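Long-range contacts in neutral ceramidase (Pseudomonas aeruginosa, PDB 2ZWS), which hydrolyses the N-acyl linkage of ceramides to sphingosine and free fatty acid, and also runs the reverse synthesis, using one zinc ion per subunit: residues L146-G151 with A287-L292; R298-D303 with L490-S495; G547-D552 with T584-E589. All coordinates share one frame; numbering follows the deposited sequence.

Interaction 1. Residues L146-G151 with A287-L292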
loop_
_atom_site.group_PDB
_atom_site.type_symbol
_atom_site.label_atom_id
_atom_site.label_comp_id
_atom_site.label_asym_id
_atom_site.label_seq_id
_atom_site.Cartn_x
_atom_site.Cartn_y
_atom_site.Cartn_z
ATOM N N LEU A 146 -2.490 14.063 20.813
ATOM C CA LEU A 146 -3.079 13.012 19.978
ATOM C C LEU A 146 -4.545 12.838 20.346
ATOM O O LEU A 146 -4.903 12.755 21.531
ATOM C CB LEU A 146 -2.328 11.694 20.176
ATOM C CG LEU A 146 -1.094 11.368 19.296
ATOM C CD1 LEU A 146 -0.186 12.523 19.010
ATOM C CD2 LEU A 146 -0.281 10.220 19.885
ATOM N N PHE A 147 -5.388 12.792 19.331
ATOM C CA PHE A 147 -6.792 12.453 19.545
ATOM C C PHE A 147 -7.222 11.234 18.756
ATOM O O PHE A 147 -6.694 10.971 17.667
ATOM C CB PHE A 147 -7.707 13.637 19.219
ATOM C CG PHE A 147 -7.526 14.793 20.141
ATOM C CD1 PHE A 147 -8.422 14.993 21.175
ATOM C CD2 PHE A 147 -6.445 15.650 20.008
ATOM C CE1 PHE A 147 -8.245 16.076 22.062
ATOM C CE2 PHE A 147 -6.253 16.730 20.912
ATOM C CZ PHE A 147 -7.155 16.914 21.935
ATOM N N TYR A 148 -8.181 10.523 19.313
ATOM C CA TYR A 148 -8.759 9.337 18.671
ATOM C C TYR A 148 -10.272 9.537 18.481
ATOM O O TYR A 148 -10.947 10.090 19.358
ATOM C CB TYR A 148 -8.513 8.098 19.539
ATOM C CG TYR A 148 -9.230 6.882 19.015
ATOM C CD1 TYR A 148 -10.532 6.623 19.412
ATOM C CD2 TYR A 148 -8.624 6.016 18.103
ATOM C CE1 TYR A 148 -11.212 5.541 18.923
ATOM C CE2 TYR A 148 -9.306 4.902 17.624
ATOM C CZ TYR A 148 -10.585 4.691 18.045
ATOM O OH TYR A 148 -11.291 3.606 17.577
ATOM N N GLY A 149 -10.808 9.069 17.359
ATOM C CA GLY A 149 -12.260 9.010 17.199
ATOM C C GLY A 149 -12.625 7.897 16.252
ATOM O O GLY A 149 -11.767 7.384 15.537
ATOM N N SER A 150 -13.907 7.547 16.246
ATOM C CA SER A 150 -14.410 6.555 15.318
ATOM C C SER A 150 -15.815 6.924 14.843
ATOM O O SER A 150 -16.499 7.774 15.463
ATOM C CB SER A 150 -14.371 5.171 15.959
ATOM O OG SER A 150 -15.357 5.045 16.967
ATOM N N GLY A 151 -16.209 6.328 13.720
ATOM C CA GLY A 151 -17.547 6.538 13.166
ATOM C C GLY A 151 -17.866 5.483 12.141
ATOM O O GLY A 151 -17.000 4.702 11.755
ATOM N N ALA A 287 -12.664 15.465 17.312
ATOM C CA ALA A 287 -11.608 15.285 18.338
ATOM C C ALA A 287 -12.175 14.543 19.552
ATOM O O ALA A 287 -12.272 15.083 20.675
ATOM C CB ALA A 287 -11.001 16.634 18.747
ATOM N N GLN A 288 -12.590 13.311 19.314
ATOM C CA GLN A 288 -13.550 12.666 20.226
ATOM C C GLN A 288 -12.986 12.385 21.610
ATOM O O GLN A 288 -13.655 12.631 22.637
ATOM C CB GLN A 288 -14.128 11.390 19.603
ATOM C CG GLN A 288 -14.940 11.646 18.322
ATOM C CD GLN A 288 -15.466 10.386 17.655
ATOM O OE1 GLN A 288 -16.030 10.441 16.552
ATOM N NE2 GLN A 288 -15.227 9.254 18.267
ATOM N N GLU A 289 -11.760 11.884 21.647
ATOM C CA GLU A 289 -11.159 11.436 22.891
ATOM C C GLU A 289 -9.676 11.755 22.833
ATOM O O GLU A 289 -9.015 11.334 21.890
ATOM C CB GLU A 289 -11.320 9.925 22.933
ATOM C CG GLU A 289 -10.931 9.239 24.187
ATOM C CD GLU A 289 -11.186 7.759 24.063
ATOM O OE1 GLU A 289 -10.481 6.982 24.726
ATOM O OE2 GLU A 289 -12.105 7.381 23.295
ATOM N N GLU A 290 -9.128 12.473 23.809
ATOM C CA GLU A 290 -7.673 12.673 23.811
ATOM C C GLU A 290 -6.962 11.371 24.200
ATOM O O GLU A 290 -7.361 10.705 25.165
ATOM C CB GLU A 290 -7.226 13.818 24.727
ATOM C CG GLU A 290 -5.740 14.096 24.592
ATOM C CD GLU A 290 -5.300 15.389 25.225
ATOM O OE1 GLU A 290 -6.101 15.982 25.985
ATOM O OE2 GLU A 290 -4.138 15.781 24.984
ATOM N N VAL A 291 -5.920 11.029 23.448
ATOM C CA VAL A 291 -5.055 9.885 23.764
ATOM C C VAL A 291 -4.040 10.317 24.816
ATOM O O VAL A 291 -3.315 11.286 24.638
ATOM C CB VAL A 291 -4.365 9.378 22.489
ATOM C CG1 VAL A 291 -3.380 8.232 22.795
ATOM C CG2 VAL A 291 -5.412 8.932 21.474
ATOM N N LEU A 292 -4.025 9.598 25.931
ATOM C CA LEU A 292 -3.104 9.844 27.027
ATOM C C LEU A 292 -2.551 8.544 27.576
ATOM O O LEU A 292 -3.255 7.525 27.631
ATOM C CB LEU A 292 -3.813 10.594 28.166
ATOM C CG LEU A 292 -4.349 11.982 27.802
ATOM C CD1 LEU A 292 -5.246 12.513 28.921
ATOM C CD2 LEU A 292 -3.209 12.950 27.485
HETATM O O HOH W 1 -2.541 13.824 23.694
#
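A short antiparallel beta ladder joins Phe147 and Tyr148, on the long strand 142-152, to Glu290 and Glu289 of strand 289-291, which adds to the mixed sheet of the N-terminal catalytic region. Tyr148 and Glu289 form a hydrogen-bonded pair: Tyr148 N donates to Glu289 O at 2.8 Å with an almost straight N-H...O angle of 175°, while the return bond is weak. Phe147 and Glu290 are the adjacent non-hydrogen-bonded pair, their CA atoms 4.4 Å apart. Beyond them Val291 N reaches Leu146 O at 2.8 Å. Near this end a water receives the N-H of Leu146 and lies within hydrogen-bonding distance of Val291 O and Glu290 OE2.

On the Phe147 face, the extended Glu290 chain runs over the ring, its CG 4.3 Å from the ring centroid in a CH-pi contact. CG of Glu290 lies anti to its backbone N (chi1 -174°), which carries the methylenes across the phenyl group and the carboxylate on to a salt bridge with Arg145. Ala287 CB adds an apolar touch at 3.9 Å from Phe147 CD1. On the other face, Val291 CG2 meets Tyr148 CB at 3.7 Å, and Val291 CB packs against Leu146 CB. The Glu289 carboxylate, also on this side, is hydrogen-bonded to His435, whose ring stacks on Tyr148.

Strand 181-189 pairs with 142-152 as well, while Leu146 and Val291 pack together on Tyr5 of strand 5-13 and Ile400 of strand 392-400.

Interaction 2. Residues R298-D303 with L490-S495. With PLM (palmitic acid), chain G.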
loop_
_atom_site.group_PDB
_atom_site.type_symbol
_atom_site.label_atom_id
_atom_site.label_comp_id
_atom_site.label_asym_id
_atom_site.label_seq_id
_atom_site.Cartn_x
_atom_site.Cartn_y
_atom_site.Cartn_z
ATOM N N ARG A 298 5.270 -4.643 21.426
ATOM C CA ARG A 298 5.870 -5.986 21.397
ATOM C C ARG A 298 5.946 -6.432 19.942
ATOM O O ARG A 298 5.179 -5.956 19.094
ATOM C CB ARG A 298 5.043 -7.009 22.192
ATOM C CG ARG A 298 5.019 -6.793 23.694
ATOM C CD ARG A 298 6.374 -7.039 24.385
ATOM N NE ARG A 298 6.192 -7.018 25.833
ATOM C CZ ARG A 298 6.041 -5.900 26.552
ATOM N NH1 ARG A 298 6.061 -4.709 25.964
ATOM N NH2 ARG A 298 5.852 -5.971 27.860
ATOM N N PHE A 299 6.882 -7.338 19.680
ATOM C CA PHE A 299 7.084 -7.861 18.341
ATOM C C PHE A 299 7.674 -9.254 18.455
ATOM O O PHE A 299 8.549 -9.493 19.301
ATOM C CB PHE A 299 8.080 -6.993 17.561
ATOM C CG PHE A 299 8.466 -7.570 16.227
ATOM C CD1 PHE A 299 7.799 -7.169 15.076
ATOM C CD2 PHE A 299 9.486 -8.522 16.119
ATOM C CE1 PHE A 299 8.105 -7.722 13.848
ATOM C CE2 PHE A 299 9.814 -9.052 14.887
ATOM C CZ PHE A 299 9.131 -8.662 13.759
ATOM N N ARG A 300 7.230 -10.141 17.570
ATOM C CA ARG A 300 7.759 -11.490 17.495
ATOM C C ARG A 300 7.692 -12.002 16.066
ATOM O O ARG A 300 6.632 -11.927 15.457
ATOM C CB ARG A 300 6.862 -12.406 18.356
ATOM C CG ARG A 300 7.650 -13.197 19.286
ATOM C CD ARG A 300 7.206 -14.622 19.330
ATOM N NE ARG A 300 5.821 -14.873 19.699
ATOM C CZ ARG A 300 5.314 -16.104 19.727
ATOM N NH1 ARG A 300 6.098 -17.123 19.416
ATOM N NH2 ARG A 300 4.044 -16.328 20.080
ATOM N N PHE A 301 8.800 -12.543 15.544
ATOM C CA PHE A 301 8.704 -13.465 14.410
ATOM C C PHE A 301 8.261 -14.840 14.906
ATOM O O PHE A 301 8.871 -15.403 15.824
ATOM C CB PHE A 301 10.021 -13.600 13.657
ATOM C CG PHE A 301 10.324 -12.449 12.725
ATOM C CD1 PHE A 301 9.482 -12.162 11.645
ATOM C CD2 PHE A 301 11.488 -11.693 12.876
ATOM C CE1 PHE A 301 9.778 -11.136 10.748
ATOM C CE2 PHE A 301 11.793 -10.620 11.989
ATOM C CZ PHE A 301 10.934 -10.338 10.944
ATOM N N VAL A 302 7.214 -15.368 14.290
ATOM C CA VAL A 302 6.632 -16.671 14.687
ATOM C C VAL A 302 6.793 -17.693 13.575
ATOM O O VAL A 302 6.391 -17.444 12.442
ATOM C CB VAL A 302 5.127 -16.534 15.029
ATOM C CG1 VAL A 302 4.567 -17.845 15.548
ATOM C CG2 VAL A 302 4.926 -15.434 16.064
ATOM N N ASP A 303 7.384 -18.840 13.899
ATOM C CA ASP A 303 7.435 -19.925 12.933
ATOM C C ASP A 303 6.057 -20.631 12.862
ATOM O O ASP A 303 5.580 -21.239 13.855
ATOM C CB ASP A 303 8.543 -20.909 13.298
ATOM C CG ASP A 303 8.774 -21.970 12.214
ATOM O OD1 ASP A 303 8.014 -22.029 11.216
ATOM O OD2 ASP A 303 9.769 -22.727 12.355
ATOM N N LEU A 490 6.603 -7.931 30.966
ATOM C CA LEU A 490 6.966 -9.264 30.485
ATOM C C LEU A 490 7.129 -9.344 28.973
ATOM O O LEU A 490 6.302 -8.837 28.198
ATOM C CB LEU A 490 5.912 -10.319 30.873
ATOM C CG LEU A 490 5.887 -10.904 32.287
ATOM C CD1 LEU A 490 5.184 -12.272 32.308
ATOM C CD2 LEU A 490 7.313 -11.002 32.850
ATOM N N PRO A 491 8.181 -10.041 28.553
ATOM C CA PRO A 491 8.572 -10.228 27.158
ATOM C C PRO A 491 7.678 -11.232 26.467
ATOM O O PRO A 491 7.031 -12.047 27.128
ATOM C CB PRO A 491 9.982 -10.807 27.250
ATOM C CG PRO A 491 10.281 -11.007 28.653
ATOM C CD PRO A 491 9.131 -10.682 29.493
ATOM N N VAL A 492 7.621 -11.167 25.139
ATOM C CA VAL A 492 6.988 -12.235 24.388
ATOM C C VAL A 492 8.066 -13.293 24.148
ATOM O O VAL A 492 9.235 -13.058 24.450
ATOM C CB VAL A 492 6.347 -11.725 23.073
ATOM C CG1 VAL A 492 5.121 -10.867 23.402
ATOM C CG2 VAL A 492 7.354 -10.938 22.265
ATOM N N GLU A 493 7.688 -14.438 23.595
ATOM C CA GLU A 493 8.685 -15.492 23.363
ATOM C C GLU A 493 9.715 -15.086 22.310
ATOM O O GLU A 493 9.441 -14.240 21.452
ATOM C CB GLU A 493 8.054 -16.871 23.106
ATOM C CG GLU A 493 6.741 -16.947 22.337
ATOM C CD GLU A 493 5.501 -16.500 23.109
ATOM O OE1 GLU A 493 4.616 -17.361 23.379
ATOM O OE2 GLU A 493 5.378 -15.284 23.407
ATOM N N THR A 494 10.919 -15.652 22.404
ATOM C CA THR A 494 12.014 -15.242 21.524
ATOM C C THR A 494 11.614 -15.415 20.067
ATOM O O THR A 494 10.955 -16.383 19.708
ATOM C CB THR A 494 13.303 -16.039 21.784
ATOM O OG1 THR A 494 12.998 -17.434 21.743
ATOM C CG2 THR A 494 13.885 -15.686 23.150
ATOM N N SER A 495 11.998 -14.449 19.235
ATOM C CA SER A 495 11.685 -14.515 17.804
ATOM C C SER A 495 12.403 -15.670 17.130
ATOM O O SER A 495 13.533 -15.993 17.459
ATOM C CB SER A 495 12.139 -13.246 17.105
ATOM O OG SER A 495 11.172 -12.237 17.203
HETATM C C1 PLM G . 9.593 -5.700 28.434
HETATM O O1 PLM G . 9.929 -4.548 28.057
HETATM O O2 PLM G . 8.619 -5.828 29.215
HETATM C C2 PLM G . 10.352 -6.916 27.961
HETATM C C3 PLM G . 10.465 -6.880 26.440
HETATM C C4 PLM G . 11.370 -8.001 25.944
HETATM C C5 PLM G . 12.864 -7.739 26.129
HETATM C C6 PLM G . 13.643 -8.764 25.311
HETATM C C7 PLM G . 14.087 -9.943 26.169
HETATM C C8 PLM G . 13.286 -11.206 25.882
HETATM C C9 PLM G . 13.898 -12.412 26.592
HETATM C CA PLM G . 12.876 -13.160 27.440
HETATM C CB PLM G . 12.258 -14.322 26.668
HETATM C CC PLM G . 10.744 -14.321 26.843
HETATM C CD PLM G . 10.247 -15.636 27.435
HETATM C CE PLM G . 8.848 -15.502 28.027
HETATM C CF PLM G . 7.763 -15.819 27.001
HETATM C CG PLM G . 7.506 -17.318 26.888
HETATM O O HOH W 2 10.495 -11.550 20.315
#
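Arg298 grips the backbone carbonyl of Leu490 side-on with two nitrogens, NE at 3.0 Å and NH2 at 2.9 Å from Leu490 O. The contact fastens the loop following helix 471-488 along strand 295-303, an outermost strand of a mixed four-stranded sheet. Leu490 O lies in the guanidinium plane, yet both donors approach the carbonyl from one face of its own plane. Asp296 engages Arg298 NH1 in a salt bridge, so all three guanidinium nitrogens have a partner. A palmitic acid carboxyl sits over one guanidinium face, with PLM O2 3.1 Å from Arg298 NH2, where the positive charge probably steadies the acid.

At the other end of segment 490-495 Phe301 N donates to Ser495 OG at 2.9 Å, and a water close to Ser495 OG lies within hydrogen-bonding distance of Phe299 O and Glu493 O. The Phe301 side chain packs on Gln68 of helix 68-81, a probable substrate-binding residue, so the strand may help shape that site. Arg300, bent at chi2 and chi3, stacks its guanidinium on the Glu493 carboxylate, planes 13° apart. The salt bridge, Arg300 NH2 to Glu493 OE1 at 3.5 Å, therefore rests on charge alone, although the closeness of Glu493 CG makes the exact placement doubtful. Val302 CG2 covers the opposite guanidinium face.

Val492 is the apolar wedge: CG1 touches the Arg298 methylenes and CG2 meets Phe299 O and Arg300 CG, while Ala485 of helix 471-488 packs on it too. The palmitic acid chain bends around the loop, where Pro491 CB lies 3.4 Å from PLM C4.

Interaction 3. Residues G547-D552 with T584-E589. With MG (magnesium ion), chain C.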
loop_
_atom_site.group_PDB
_atom_site.type_symbol
_atom_site.label_atom_id
_atom_site.label_comp_id
_atom_site.label_asym_id
_atom_site.label_seq_id
_atom_site.Cartn_x
_atom_site.Cartn_y
_atom_site.Cartn_z
ATOM N N GLY A 547 12.940 8.586 -23.601
ATOM C CA GLY A 547 13.639 7.330 -23.338
ATOM C C GLY A 547 12.898 6.560 -22.242
ATOM O O GLY A 547 11.996 7.082 -21.570
ATOM N N HIS A 548 13.290 5.311 -22.063
ATOM C CA HIS A 548 12.604 4.386 -21.164
ATOM C C HIS A 548 12.624 4.820 -19.679
ATOM O O HIS A 548 13.690 5.054 -19.130
ATOM C CB HIS A 548 13.274 3.029 -21.277
ATOM C CG HIS A 548 12.366 1.889 -20.957
ATOM N ND1 HIS A 548 11.718 1.762 -19.742
ATOM C CD2 HIS A 548 11.972 0.831 -21.704
ATOM C CE1 HIS A 548 10.985 0.662 -19.756
ATOM N NE2 HIS A 548 11.116 0.082 -20.937
ATOM N N PRO A 549 11.445 4.908 -19.022
ATOM C CA PRO A 549 11.439 5.297 -17.597
ATOM C C PRO A 549 12.141 4.290 -16.671
ATOM O O PRO A 549 12.452 4.654 -15.531
ATOM C CB PRO A 549 9.930 5.418 -17.260
ATOM C CG PRO A 549 9.246 4.676 -18.271
ATOM C CD PRO A 549 10.075 4.705 -19.532
ATOM N N LYS A 550 12.389 3.046 -17.128
ATOM C CA LYS A 550 13.207 2.109 -16.305
ATOM C C LYS A 550 14.618 2.642 -16.085
ATOM O O LYS A 550 15.301 2.226 -15.140
ATOM C CB LYS A 550 13.331 0.706 -16.916
ATOM C CG LYS A 550 12.190 -0.226 -16.619
ATOM C CD LYS A 550 12.375 -1.590 -17.336
ATOM C CE LYS A 550 11.280 -2.521 -16.888
ATOM N NZ LYS A 550 11.387 -3.852 -17.528
ATOM N N ASN A 551 15.056 3.555 -16.944
ATOM C CA ASN A 551 16.418 4.108 -16.812
ATOM C C ASN A 551 16.618 4.928 -15.530
ATOM O O ASN A 551 17.713 4.946 -14.984
ATOM C CB ASN A 551 16.768 5.000 -17.999
ATOM C CG ASN A 551 16.949 4.231 -19.285
ATOM O OD1 ASN A 551 17.477 3.095 -19.312
ATOM N ND2 ASN A 551 16.496 4.831 -20.370
ATOM N N ASP A 552 15.563 5.598 -15.061
ATOM C CA ASP A 552 15.629 6.427 -13.855
ATOM C C ASP A 552 14.194 6.621 -13.352
ATOM O O ASP A 552 13.340 7.098 -14.090
ATOM C CB ASP A 552 16.308 7.768 -14.151
ATOM C CG ASP A 552 16.716 8.521 -12.893
ATOM O OD1 ASP A 552 15.887 8.689 -11.968
ATOM O OD2 ASP A 552 17.898 8.939 -12.816
ATOM N N THR A 584 -2.986 15.364 -13.775
ATOM C CA THR A 584 -1.989 15.054 -14.831
ATOM C C THR A 584 -1.820 13.549 -15.032
ATOM O O THR A 584 -2.025 12.763 -14.099
ATOM C CB THR A 584 -0.589 15.664 -14.545
ATOM O OG1 THR A 584 -0.059 15.075 -13.346
ATOM C CG2 THR A 584 -0.693 17.145 -14.362
ATOM N N GLN A 585 -1.472 13.164 -16.268
ATOM C CA GLN A 585 -1.064 11.796 -16.552
ATOM C C GLN A 585 0.183 11.800 -17.403
ATOM O O GLN A 585 0.379 12.697 -18.214
ATOM C CB GLN A 585 -2.185 11.037 -17.262
ATOM C CG GLN A 585 -3.478 10.972 -16.413
ATOM C CD GLN A 585 -4.626 10.146 -17.023
ATOM O OE1 GLN A 585 -5.707 10.072 -16.438
ATOM N NE2 GLN A 585 -4.415 9.553 -18.167
ATOM N N TYR A 586 1.002 10.770 -17.197
ATOM C CA TYR A 586 2.213 10.498 -17.970
ATOM C C TYR A 586 2.090 9.092 -18.516
ATOM O O TYR A 586 1.856 8.154 -17.753
ATOM C CB TYR A 586 3.458 10.606 -17.069
ATOM C CG TYR A 586 4.682 9.880 -17.604
ATOM C CD1 TYR A 586 5.455 10.437 -18.636
ATOM C CD2 TYR A 586 5.076 8.632 -17.075
ATOM C CE1 TYR A 586 6.586 9.783 -19.122
ATOM C CE2 TYR A 586 6.199 7.947 -17.586
ATOM C CZ TYR A 586 6.958 8.547 -18.593
ATOM O OH TYR A 586 8.054 7.857 -19.077
ATOM N N ARG A 587 2.161 8.969 -19.838
ATOM C CA ARG A 587 2.080 7.654 -20.485
ATOM C C ARG A 587 3.293 7.452 -21.366
ATOM O O ARG A 587 3.663 8.345 -22.121
ATOM C CB ARG A 587 0.816 7.517 -21.338
ATOM C CG ARG A 587 0.587 6.068 -21.804
ATOM C CD ARG A 587 -0.705 5.829 -22.596
ATOM N NE ARG A 587 -1.894 6.205 -21.832
ATOM C CZ ARG A 587 -2.537 5.432 -20.953
ATOM N NH1 ARG A 587 -2.146 4.180 -20.699
ATOM N NH2 ARG A 587 -3.593 5.926 -20.324
ATOM N N TRP A 588 3.898 6.282 -21.241
ATOM C CA TRP A 588 5.052 5.880 -22.042
ATOM C C TRP A 588 4.660 4.765 -22.995
ATOM O O TRP A 588 3.981 3.819 -22.590
ATOM C CB TRP A 588 6.134 5.295 -21.135
ATOM C CG TRP A 588 7.381 4.934 -21.892
ATOM C CD1 TRP A 588 8.409 5.780 -22.222
ATOM C CD2 TRP A 588 7.727 3.646 -22.412
ATOM N NE1 TRP A 588 9.389 5.090 -22.908
ATOM C CE2 TRP A 588 8.986 3.786 -23.063
ATOM C CE3 TRP A 588 7.096 2.396 -22.409
ATOM C CZ2 TRP A 588 9.636 2.705 -23.678
ATOM C CZ3 TRP A 588 7.742 1.316 -23.021
ATOM C CH2 TRP A 588 8.994 1.496 -23.673
ATOM N N GLU A 589 5.126 4.842 -24.248
ATOM C CA GLU A 589 4.935 3.713 -25.145
ATOM C C GLU A 589 6.078 3.552 -26.112
ATOM O O GLU A 589 6.696 4.518 -26.557
ATOM C CB GLU A 589 3.591 3.754 -25.870
ATOM C CG GLU A 589 3.509 4.653 -27.050
ATOM C CD GLU A 589 2.143 4.607 -27.709
ATOM O OE1 GLU A 589 2.078 4.260 -28.904
ATOM O OE2 GLU A 589 1.138 4.922 -27.031
HETATM MG MG MG C . -0.497 12.829 -12.378
HETATM O O HOH W 3 1.276 11.905 -13.940
#
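Aromatic and CH-pi packing joins Trp588 to Pro549 and His548, bringing the loop after strand 539-545 against strand 584-591 of the C-terminal region. Pro549 CD sits over the five-membered ring of the indole, 3.4 Å from its centroid and 14° off the normal, as a close CH-pi contact. The His548 imidazole lies obliquely beside the six-membered ring, with centroids 4.3 Å apart and planes inclined at 39°. Trp588 CG is anti to the backbone N (chi1 -177°), which swings the indole out from the strand toward the loop. Tyr586, two residues earlier on the same side, brings its OH to 3.5 Å from Pro549 CG; its ring stacks with Phe559.

Polar bonds act within the loop. Lys550 N donates to His548 ND1 at 3.0 Å, close to the imidazole plane, and Asn551 N to His548 O. NE2 of His548 is hydrogen-bonded to Glu20, so both ring nitrogens are engaged and the rotation of the imidazole is fixed.

Metal coordination occupies the far end of the strand. Thr584 chelates the magnesium ion through O at 2.3 Å and OG1 at 2.5 Å, and His37, Asp579 and Asp581 belong to the same site.

The chemistry implies a division along one strand: Thr584 ties its start to a cation, whereas Trp588 lays its indole against the loop and Tyr586 adds its OH at Pro549, beside an imidazole held in orientation by hydrogen bonds to Lys550 N and Glu20.

How the interactions relate
The contacts follow one another along the chain. Interactions 1 and 2 are partly buried and successive in sequence, using strands 289-291 and 295-303, yet their centres are 29 Å apart. The touching residues of interaction 3 are all buried; it lies on the opposite side of the chain's centre from both, about 43 and 44 Å between centres. Interaction 1 is held mainly by backbone bonds that extend an N-terminal sheet. Interaction 2 ties a loop of the C-terminal region to an N-terminal strand, mainly by bonds from Arg298 and Ser495 side chains to backbone atoms, with Arg300 stacked on Glu493. Interaction 3 stays within the C-terminal region and relies on rings and proline, its strand also serving the magnesium site.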